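PDB 3MTK: diguanylate cyclase/phosphodiesterase from Caldicellulosiruptor saccharolyticus, which probably hydrolyses cyclic di-GMP as a full-length protein that also carries an EAL domain, the chain here being its GGDEF (diguanylate cyclase-like) domain. Local coordinates for residues L39-V44 against F85-I90; I64-R69 against S106-P111; R120-I125 against E154-Y159. All blocks are in the same frame, centred on the assembly; numbering follows the deposited sequence.

Contact 1 of 3, residues L39-V44 against F85-I90; sequences LIFLEV and FDRFAI
Arg87 and Phe41 meet on one face of an antiparallel strand pair in the central sheet of the GGDEF domain. Leu42 and Phe88 form a hydrogen-bonded pair through N and O of each residue, with Ile40 and Ile90 doing the same two residues along; beyond them Val44 N donates to Asp86 O at 2.8 Å. Arg87 CB and then CG lie beside Leu42 O, CG at 3.6 Å. With CG anti to the backbone N (chi1 169°) the chain runs out to set CD over one face of the Phe41 ring, offset toward the rim. A bend at chi3 (-56°) then turns the guanidinium; its NH1 is 3.7 Å from Phe41 CD2, and its plane is 41° from the ring. NH2 reaches Glu43 OE1 at 3.4 Å, a salt bridge whose hydrogen bond is weak; the stronger partner is Asp145, which takes NH1. The Phe41 ring also touches Ala89, its CE1 3.8 Å from Ala89 CB, and with a serine in place of Phe41, Arg87 CD would probably lose the ring face it lies on and Ala89 CB its neighbour. Glu43 OE2 and Asp86 OD2 come within 3.8 Å, a like-charge pair probably eased by Lys152, which salt-bridges Glu43, and by a water donating to Asp86 OD2 and Val44 O. Phe85 to Phe88 stand where active cyclases carry the last four residues of GGDEF, so Arg87, paired with Asp145, takes the place of the signature glutamate, consistent with a domain that has lost cyclase activity.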
loop_
_atom_site.group_PDB
_atom_site.type_symbol
_atom_site.label_atom_id
_atom_site.label_comp_id
_atom_site.label_asym_id
_atom_site.label_seq_id
_atom_site.Cartn_x
_atom_site.Cartn_y
_atom_site.Cartn_z
ATOM N N LEU A 39 -0.055 9.434 2.766
ATOM C CA LEU A 39 0.576 8.481 1.870
ATOM C C LEU A 39 0.705 7.255 2.767
ATOM O O LEU A 39 1.152 7.373 3.913
ATOM C CB LEU A 39 1.968 8.947 1.449
ATOM C CG LEU A 39 2.723 7.949 0.562
ATOM C CD1 LEU A 39 1.940 7.699 -0.711
ATOM C CD2 LEU A 39 4.103 8.481 0.240
ATOM N N ILE A 40 0.299 6.095 2.267
ATOM C CA ILE A 40 0.375 4.866 3.042
ATOM C C ILE A 40 1.074 3.771 2.255
ATOM O O ILE A 40 0.791 3.560 1.068
ATOM C CB ILE A 40 -1.035 4.365 3.435
ATOM C CG1 ILE A 40 -1.770 5.456 4.207
ATOM C CG2 ILE A 40 -0.929 3.131 4.319
ATOM C CD1 ILE A 40 -3.252 5.229 4.288
ATOM N N PHE A 41 1.990 3.088 2.931
ATOM C CA PHE A 41 2.754 1.994 2.351
ATOM C C PHE A 41 2.331 0.674 3.002
ATOM O O PHE A 41 2.423 0.517 4.221
ATOM C CB PHE A 41 4.256 2.226 2.589
ATOM C CG PHE A 41 4.950 3.004 1.496
ATOM C CD1 PHE A 41 4.231 3.606 0.468
ATOM C CD2 PHE A 41 6.333 3.143 1.507
ATOM C CE1 PHE A 41 4.881 4.344 -0.536
ATOM C CE2 PHE A 41 6.999 3.880 0.506
ATOM C CZ PHE A 41 6.267 4.482 -0.518
ATOM N N LEU A 42 1.843 -0.266 2.201
ATOM C CA LEU A 42 1.447 -1.561 2.742
ATOM C C LEU A 42 2.370 -2.630 2.186
ATOM O O LEU A 42 2.570 -2.735 0.965
ATOM C CB LEU A 42 0.012 -1.946 2.364
ATOM C CG LEU A 42 -1.214 -1.192 2.850
ATOM C CD1 LEU A 42 -1.444 0.064 1.990
ATOM C CD2 LEU A 42 -2.410 -2.114 2.726
ATOM N N GLU A 43 2.917 -3.443 3.076
ATOM C CA GLU A 43 3.805 -4.506 2.641
ATOM C C GLU A 43 3.203 -5.877 2.944
ATOM O O GLU A 43 2.750 -6.142 4.058
ATOM C CB GLU A 43 5.168 -4.367 3.326
ATOM C CG GLU A 43 6.184 -5.401 2.855
ATOM C CD GLU A 43 7.563 -5.193 3.446
ATOM O OE1 GLU A 43 7.912 -4.033 3.741
ATOM O OE2 GLU A 43 8.304 -6.185 3.599
ATOM N N VAL A 44 3.189 -6.745 1.942
ATOM C CA VAL A 44 2.671 -8.102 2.116
ATOM C C VAL A 44 3.827 -8.911 2.692
ATOM O O VAL A 44 4.863 -9.069 2.045
ATOM C CB VAL A 44 2.249 -8.716 0.774
ATOM C CG1 VAL A 44 1.504 -10.000 1.016
ATOM C CG2 VAL A 44 1.384 -7.735 -0.001
ATOM N N PHE A 85 7.259 -5.497 -5.691
ATOM C CA PHE A 85 6.810 -6.878 -5.804
ATOM C C PHE A 85 5.808 -7.223 -4.707
ATOM O O PHE A 85 4.783 -7.857 -4.966
ATOM C CB PHE A 85 8.021 -7.809 -5.710
ATOM C CG PHE A 85 7.690 -9.183 -5.210
ATOM C CD1 PHE A 85 6.944 -10.062 -5.991
ATOM C CD2 PHE A 85 8.090 -9.581 -3.943
ATOM C CE1 PHE A 85 6.597 -11.325 -5.516
ATOM C CE2 PHE A 85 7.753 -10.838 -3.452
ATOM C CZ PHE A 85 7.005 -11.713 -4.238
ATOM N N ASP A 86 6.109 -6.788 -3.482
ATOM C CA ASP A 86 5.263 -7.073 -2.324
ATOM C C ASP A 86 4.749 -5.825 -1.617
ATOM O O ASP A 86 4.378 -5.889 -0.445
ATOM C CB ASP A 86 6.053 -7.898 -1.311
ATOM C CG ASP A 86 7.234 -7.140 -0.746
ATOM O OD1 ASP A 86 7.458 -5.992 -1.189
ATOM O OD2 ASP A 86 7.943 -7.680 0.141
ATOM N N ARG A 87 4.704 -4.698 -2.317
ATOM C CA ARG A 87 4.287 -3.476 -1.659
ATOM C C ARG A 87 3.313 -2.617 -2.426
ATOM O O ARG A 87 3.459 -2.424 -3.627
ATOM C CB ARG A 87 5.530 -2.654 -1.307
ATOM C CG ARG A 87 5.244 -1.238 -0.852
ATOM C CD ARG A 87 6.539 -0.511 -0.555
ATOM N NE ARG A 87 7.362 -1.222 0.426
ATOM C CZ ARG A 87 8.436 -0.698 1.009
ATOM N NH1 ARG A 87 8.816 0.536 0.707
ATOM N NH2 ARG A 87 9.128 -1.398 1.902
ATOM N N PHE A 88 2.320 -2.092 -1.709
ATOM C CA PHE A 88 1.299 -1.233 -2.302
ATOM C C PHE A 88 1.363 0.136 -1.646
ATOM O O PHE A 88 1.916 0.280 -0.551
ATOM C CB PHE A 88 -0.102 -1.810 -2.078
ATOM C CG PHE A 88 -0.377 -3.079 -2.829
ATOM C CD1 PHE A 88 -0.991 -3.046 -4.075
ATOM C CD2 PHE A 88 -0.078 -4.321 -2.264
ATOM C CE1 PHE A 88 -1.315 -4.234 -4.757
ATOM C CE2 PHE A 88 -0.396 -5.503 -2.931
ATOM C CZ PHE A 88 -1.021 -5.454 -4.187
ATOM N N ALA A 89 0.786 1.131 -2.321
ATOM C CA ALA A 89 0.745 2.507 -1.819
ATOM C C ALA A 89 -0.649 3.111 -1.984
ATOM O O ALA A 89 -1.357 2.819 -2.947
ATOM C CB ALA A 89 1.767 3.367 -2.556
ATOM N N ILE A 90 -1.043 3.953 -1.041
ATOM C CA ILE A 90 -2.340 4.601 -1.117
ATOM C C ILE A 90 -2.221 6.090 -0.835
ATOM O O ILE A 90 -1.419 6.517 -0.001
ATOM C CB ILE A 90 -3.341 4.040 -0.081
ATOM C CG1 ILE A 90 -3.470 2.520 -0.212
ATOM C CG2 ILE A 90 -4.699 4.716 -0.274
ATOM C CD1 ILE A 90 -4.138 2.061 -1.484
HETATM O O HOH W 1 7.121 -9.819 1.412
#

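Contact 2 of 3, residues I64-R69 against S106-P111; sequences IHISKR and SQLLLP
Arg69 reaches from helix 56-74 to the backbone near the C-terminal end of helix 97-108, joining two helices that pack against the central sheet of the GGDEF fold. The side chains of Arg69 and Leu108 run antiparallel, each passing alongside the other. Arg69 comes from its own helix toward 106-111, while the branch of Leu108 leads back, so that Leu108 CD2 lies beside the arginine methylenes, 4.1 Å from Arg69 CD. Leu108 CD2 also approaches Ile66 CG2 at 4.3 Å, an apolar contact one helical turn before Arg69, and Phe123 of strand 123-129 touches both Ile66 and Leu108. The arginine chain leaves its helix with CG opposite the backbone N (chi1 -173°), and the turn at chi3 swings the flat guanidinium so that three backbone carbonyls sit round its edge. Pro111 O lies almost exactly in the guanidinium plane and takes a nearly straight bond from Arg69 NH2 at 2.9 Å. NH1 serves two acceptors on less regular terms: Leu110 O is 2.6 Å from Arg69 NH1, yet the donor stands 49° out of that carbonyl's plane, and the line to Gln107 O is bent to 136° at the hydrogen. Three bonds from two nitrogens fix the rotation of the group, and Tyr112 adds a cation-pi contact. A positive charge set among carbonyls near the C-terminal end of a helix would probably be favoured there by the helix dipole. Gln107 O is gripped twice, by Arg69 NH1 at 2.9 Å and by Leu110 N, also at 2.9 Å, the latter closing the turn that brings Leu110 O round to the same NH1.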
loop_
_atom_site.group_PDB
_atom_site.type_symbol
_atom_site.label_atom_id
_atom_site.label_comp_id
_atom_site.label_asym_id
_atom_site.label_seq_id
_atom_site.Cartn_x
_atom_site.Cartn_y
_atom_site.Cartn_z
ATOM N N ILE A 64 -3.166 -10.255 -7.087
ATOM C CA ILE A 64 -4.292 -9.600 -7.743
ATOM C C ILE A 64 -5.407 -9.481 -6.715
ATOM O O ILE A 64 -5.930 -8.391 -6.486
ATOM C CB ILE A 64 -4.798 -10.396 -8.967
ATOM C CG1 ILE A 64 -3.758 -10.345 -10.089
ATOM C CG2 ILE A 64 -6.108 -9.803 -9.464
ATOM C CD1 ILE A 64 -4.178 -11.099 -11.356
ATOM N N HIS A 65 -5.763 -10.601 -6.087
ATOM C CA HIS A 65 -6.801 -10.587 -5.057
ATOM C C HIS A 65 -6.520 -9.470 -4.065
ATOM O O HIS A 65 -7.404 -8.676 -3.743
ATOM C CB HIS A 65 -6.837 -11.913 -4.298
ATOM C CG HIS A 65 -7.679 -12.963 -4.950
ATOM N ND1 HIS A 65 -7.475 -13.382 -6.247
ATOM C CD2 HIS A 65 -8.731 -13.677 -4.483
ATOM C CE1 HIS A 65 -8.365 -14.308 -6.552
ATOM N NE2 HIS A 65 -9.139 -14.507 -5.499
ATOM N N ILE A 66 -5.281 -9.400 -3.581
ATOM C CA ILE A 66 -4.934 -8.366 -2.620
ATOM C C ILE A 66 -5.155 -6.974 -3.196
ATOM O O ILE A 66 -5.776 -6.131 -2.551
ATOM C CB ILE A 66 -3.470 -8.491 -2.150
ATOM C CG1 ILE A 66 -3.286 -9.794 -1.370
ATOM C CG2 ILE A 66 -3.115 -7.311 -1.268
ATOM C CD1 ILE A 66 -1.867 -10.074 -0.954
ATOM N N SER A 67 -4.665 -6.730 -4.408
ATOM C CA SER A 67 -4.826 -5.411 -5.013
ATOM C C SER A 67 -6.287 -4.993 -5.085
ATOM O O SER A 67 -6.622 -3.847 -4.800
ATOM C CB SER A 67 -4.232 -5.385 -6.421
ATOM O OG SER A 67 -4.977 -6.201 -7.306
ATOM N N LYS A 68 -7.162 -5.921 -5.460
ATOM C CA LYS A 68 -8.575 -5.595 -5.570
ATOM C C LYS A 68 -9.197 -5.250 -4.223
ATOM O O LYS A 68 -9.987 -4.308 -4.118
ATOM C CB LYS A 68 -9.325 -6.735 -6.256
ATOM C CG LYS A 68 -8.871 -6.897 -7.704
ATOM C CD LYS A 68 -9.647 -7.953 -8.465
ATOM C CE LYS A 68 -9.088 -8.124 -9.880
ATOM N NZ LYS A 68 -9.718 -9.288 -10.576
ATOM N N ARG A 69 -8.832 -5.990 -3.186
ATOM C CA ARG A 69 -9.369 -5.697 -1.864
ATOM C C ARG A 69 -8.887 -4.300 -1.439
ATOM O O ARG A 69 -9.658 -3.489 -0.932
ATOM C CB ARG A 69 -8.910 -6.764 -0.866
ATOM C CG ARG A 69 -9.533 -6.654 0.500
ATOM C CD ARG A 69 -9.244 -7.888 1.389
ATOM N NE ARG A 69 -9.723 -9.144 0.811
ATOM C CZ ARG A 69 -9.662 -10.326 1.432
ATOM N NH1 ARG A 69 -9.142 -10.410 2.654
ATOM N NH2 ARG A 69 -10.116 -11.427 0.833
ATOM N N SER A 106 -7.731 -4.972 9.162
ATOM C CA SER A 106 -8.601 -6.030 9.662
ATOM C C SER A 106 -9.194 -6.801 8.489
ATOM O O SER A 106 -9.348 -8.023 8.548
ATOM C CB SER A 106 -9.734 -5.447 10.500
ATOM O OG SER A 106 -10.656 -4.754 9.681
ATOM N N GLN A 107 -9.518 -6.081 7.424
ATOM C CA GLN A 107 -10.077 -6.699 6.233
ATOM C C GLN A 107 -9.016 -7.429 5.404
ATOM O O GLN A 107 -9.263 -8.524 4.873
ATOM C CB GLN A 107 -10.774 -5.634 5.392
ATOM C CG GLN A 107 -11.943 -5.004 6.141
ATOM C CD GLN A 107 -12.537 -3.821 5.414
ATOM O OE1 GLN A 107 -13.080 -3.958 4.315
ATOM N NE2 GLN A 107 -12.435 -2.644 6.022
ATOM N N LEU A 108 -7.836 -6.826 5.284
ATOM C CA LEU A 108 -6.755 -7.452 4.531
ATOM C C LEU A 108 -6.356 -8.759 5.201
ATOM O O LEU A 108 -5.925 -9.702 4.548
ATOM C CB LEU A 108 -5.547 -6.522 4.455
ATOM C CG LEU A 108 -5.613 -5.444 3.371
ATOM C CD1 LEU A 108 -4.405 -4.518 3.505
ATOM C CD2 LEU A 108 -5.648 -6.105 1.991
ATOM N N LEU A 109 -6.519 -8.800 6.518
ATOM C CA LEU A 109 -6.184 -9.966 7.313
ATOM C C LEU A 109 -7.158 -11.103 7.065
ATOM O O LEU A 109 -6.906 -12.236 7.470
ATOM C CB LEU A 109 -6.183 -9.583 8.791
ATOM C CG LEU A 109 -4.832 -9.398 9.481
ATOM C CD1 LEU A 109 -3.744 -9.055 8.483
ATOM C CD2 LEU A 109 -4.972 -8.334 10.540
ATOM N N LEU A 110 -8.272 -10.796 6.402
ATOM C CA LEU A 110 -9.291 -11.799 6.089
ATOM C C LEU A 110 -8.775 -12.745 5.003
ATOM O O LEU A 110 -8.082 -12.324 4.079
ATOM C CB LEU A 110 -10.592 -11.118 5.626
ATOM C CG LEU A 110 -11.728 -11.000 6.646
ATOM C CD1 LEU A 110 -11.214 -10.458 7.953
ATOM C CD2 LEU A 110 -12.810 -10.117 6.093
ATOM N N PRO A 111 -9.122 -14.034 5.095
ATOM C CA PRO A 111 -8.688 -15.052 4.132
ATOM C C PRO A 111 -8.941 -14.704 2.669
ATOM O O PRO A 111 -9.780 -13.862 2.348
ATOM C CB PRO A 111 -9.474 -16.292 4.559
ATOM C CG PRO A 111 -9.719 -16.063 6.035
ATOM C CD PRO A 111 -10.066 -14.602 6.072
#

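Contact 3 of 3, residues R120-I125 against E154-Y159; sequences RVNFNI and EGLNEY
Phe123 O accepts the backbone N of Asn157 at 2.7 Å, and two residues further along Ile125 N donates to Glu158 O at 3.2 Å. Past these bonds Ile125 and Tyr159 form a parallel bridge, with Ile125 CB 3.7 Å from Tyr159 CB. At the outer end Asn122 lies across both Leu156 and Asn157 at about a right angle, and the amide planes of Asn122 and Asn157 stand 79° apart. Asn122 CB already points at the loop, and with CG beside the backbone N (chi1 -74°) the amide ends next to Asn157.

One shell out, the backbone sets these positions. Gly155, with positive phi, is the first residue to leave helix 137-154, and Asn157 also has positive phi, which bends the loop back to the strand. Ile125 packs on Met104 of helix 97-108, and the hydroxyl of Tyr159 is hydrogen-bonded to Glu102 of that helix. Strand 123-129, helix 137-154 and strand 159-163 thus make a beta-alpha-beta crossover between neighbouring parallel strands, part of the GGDEF fold.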
loop_
_atom_site.group_PDB
_atom_site.type_symbol
_atom_site.label_atom_id
_atom_site.label_comp_id
_atom_site.label_asym_id
_atom_site.label_seq_id
_atom_site.Cartn_x
_atom_site.Cartn_y
_atom_site.Cartn_z
ATOM N N ARG A 120 -4.148 -17.031 3.983
ATOM C CA ARG A 120 -4.071 -15.946 4.939
ATOM C C ARG A 120 -2.656 -15.384 4.883
ATOM O O ARG A 120 -1.686 -16.138 4.898
ATOM C CB ARG A 120 -4.369 -16.466 6.345
ATOM C CG ARG A 120 -5.836 -16.517 6.694
ATOM C CD ARG A 120 -6.049 -17.228 8.017
ATOM N NE ARG A 120 -7.235 -16.742 8.723
ATOM C CZ ARG A 120 -7.342 -15.530 9.268
ATOM N NH1 ARG A 120 -6.336 -14.671 9.188
ATOM N NH2 ARG A 120 -8.455 -15.176 9.897
ATOM N N VAL A 121 -2.544 -14.062 4.809
ATOM C CA VAL A 121 -1.250 -13.406 4.756
ATOM C C VAL A 121 -1.167 -12.317 5.794
ATOM O O VAL A 121 -2.181 -11.858 6.298
ATOM C CB VAL A 121 -1.003 -12.752 3.401
ATOM C CG1 VAL A 121 -0.726 -13.806 2.357
ATOM C CG2 VAL A 121 -2.208 -11.915 3.025
ATOM N N ASN A 122 0.054 -11.905 6.096
ATOM C CA ASN A 122 0.309 -10.851 7.059
ATOM C C ASN A 122 0.783 -9.617 6.332
ATOM O O ASN A 122 1.270 -9.711 5.207
ATOM C CB ASN A 122 1.365 -11.300 8.051
ATOM C CG ASN A 122 0.823 -12.304 9.025
ATOM O OD1 ASN A 122 1.553 -13.149 9.539
ATOM N ND2 ASN A 122 -0.473 -12.211 9.295
ATOM N N PHE A 123 0.632 -8.465 6.983
ATOM C CA PHE A 123 1.023 -7.189 6.398
ATOM C C PHE A 123 1.663 -6.295 7.442
ATOM O O PHE A 123 1.766 -6.650 8.613
ATOM C CB PHE A 123 -0.202 -6.430 5.855
ATOM C CG PHE A 123 -1.043 -7.210 4.863
ATOM C CD1 PHE A 123 -1.907 -8.211 5.293
ATOM C CD2 PHE A 123 -0.983 -6.923 3.512
ATOM C CE1 PHE A 123 -2.700 -8.914 4.390
ATOM C CE2 PHE A 123 -1.773 -7.616 2.599
ATOM C CZ PHE A 123 -2.634 -8.614 3.041
ATOM N N ASN A 124 2.085 -5.122 6.983
ATOM C CA ASN A 124 2.648 -4.076 7.816
ATOM C C ASN A 124 2.352 -2.795 7.058
ATOM O O ASN A 124 2.308 -2.787 5.816
ATOM C CB ASN A 124 4.140 -4.270 8.044
ATOM C CG ASN A 124 4.424 -5.003 9.353
ATOM O OD1 ASN A 124 4.164 -4.475 10.449
ATOM N ND2 ASN A 124 4.935 -6.225 9.248
ATOM N N ILE A 125 2.113 -1.722 7.800
ATOM C CA ILE A 125 1.765 -0.461 7.182
ATOM C C ILE A 125 2.542 0.734 7.701
ATOM O O ILE A 125 2.669 0.930 8.909
ATOM C CB ILE A 125 0.254 -0.195 7.344
ATOM C CG1 ILE A 125 -0.521 -1.103 6.389
ATOM C CG2 ILE A 125 -0.065 1.259 7.086
ATOM C CD1 ILE A 125 -2.043 -0.988 6.516
ATOM N N GLU A 154 8.323 -3.628 15.105
ATOM C CA GLU A 154 7.271 -3.741 16.101
ATOM C C GLU A 154 6.601 -5.110 15.999
ATOM O O GLU A 154 6.099 -5.644 16.986
ATOM C CB GLU A 154 6.241 -2.637 15.876
ATOM C CG GLU A 154 5.578 -2.145 17.136
ATOM C CD GLU A 154 6.532 -1.350 18.000
ATOM O OE1 GLU A 154 6.994 -0.282 17.540
ATOM O OE2 GLU A 154 6.822 -1.789 19.132
ATOM N N GLY A 155 6.589 -5.676 14.800
ATOM C CA GLY A 155 5.980 -6.982 14.614
ATOM C C GLY A 155 5.038 -7.041 13.427
ATOM O O GLY A 155 4.785 -6.031 12.770
ATOM N N LEU A 156 4.527 -8.236 13.144
ATOM C CA LEU A 156 3.602 -8.429 12.038
ATOM C C LEU A 156 2.287 -7.704 12.291
ATOM O O LEU A 156 1.852 -7.573 13.429
ATOM C CB LEU A 156 3.305 -9.916 11.837
ATOM C CG LEU A 156 4.409 -10.857 11.351
ATOM C CD1 LEU A 156 3.862 -12.278 11.332
ATOM C CD2 LEU A 156 4.875 -10.458 9.954
ATOM N N ASN A 157 1.665 -7.235 11.216
ATOM C CA ASN A 157 0.380 -6.561 11.295
ATOM C C ASN A 157 0.363 -5.345 12.209
ATOM O O ASN A 157 -0.616 -5.093 12.913
ATOM C CB ASN A 157 -0.670 -7.563 11.744
ATOM C CG ASN A 157 -0.698 -8.796 10.870
ATOM O OD1 ASN A 157 -0.728 -9.916 11.377
ATOM N ND2 ASN A 157 -0.690 -8.602 9.551
ATOM N N GLU A 158 1.451 -4.594 12.206
ATOM C CA GLU A 158 1.533 -3.407 13.024
ATOM C C GLU A 158 1.714 -2.258 12.032
ATOM O O GLU A 158 2.176 -2.470 10.912
ATOM C CB GLU A 158 2.726 -3.516 13.976
ATOM C CG GLU A 158 2.427 -3.145 15.433
ATOM C CD GLU A 158 1.762 -4.263 16.230
ATOM O OE1 GLU A 158 2.364 -5.345 16.380
ATOM O OE2 GLU A 158 0.636 -4.056 16.725
ATOM N N TYR A 159 1.327 -1.052 12.427
ATOM C CA TYR A 159 1.455 0.110 11.552
ATOM C C TYR A 159 1.997 1.323 12.287
ATOM O O TYR A 159 1.818 1.456 13.498
ATOM C CB TYR A 159 0.100 0.473 10.940
ATOM C CG TYR A 159 -0.918 0.971 11.943
ATOM C CD1 TYR A 159 -1.783 0.085 12.592
ATOM C CD2 TYR A 159 -1.034 2.329 12.226
ATOM C CE1 TYR A 159 -2.739 0.541 13.492
ATOM C CE2 TYR A 159 -1.989 2.800 13.121
ATOM C CZ TYR A 159 -2.841 1.902 13.753
ATOM O OH TYR A 159 -3.801 2.368 14.630
#

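Strand 37-44 ties contact 1 to contact 3, whose centres are about 11 Å apart: Glu43 N probably donates to Asn124 O at 2.9 Å, and Ile40 and Leu42 pack on Ile125. Contact 2, its centre about 12 Å from that of contact 1, lies on the sheet face that carries Leu42 and Phe88; Phe88 CE2 is 3.7 Å from Ile66 CG2. Contacts 2 and 3, with centres about 13 Å apart, meet where Leu109 touches Asn157 and Phe123. Of the three, contact 1 holds the degenerate signature sequence, in the region of the active site in working cyclases; contacts 2 and 3 join helices and a loop to the same sheet.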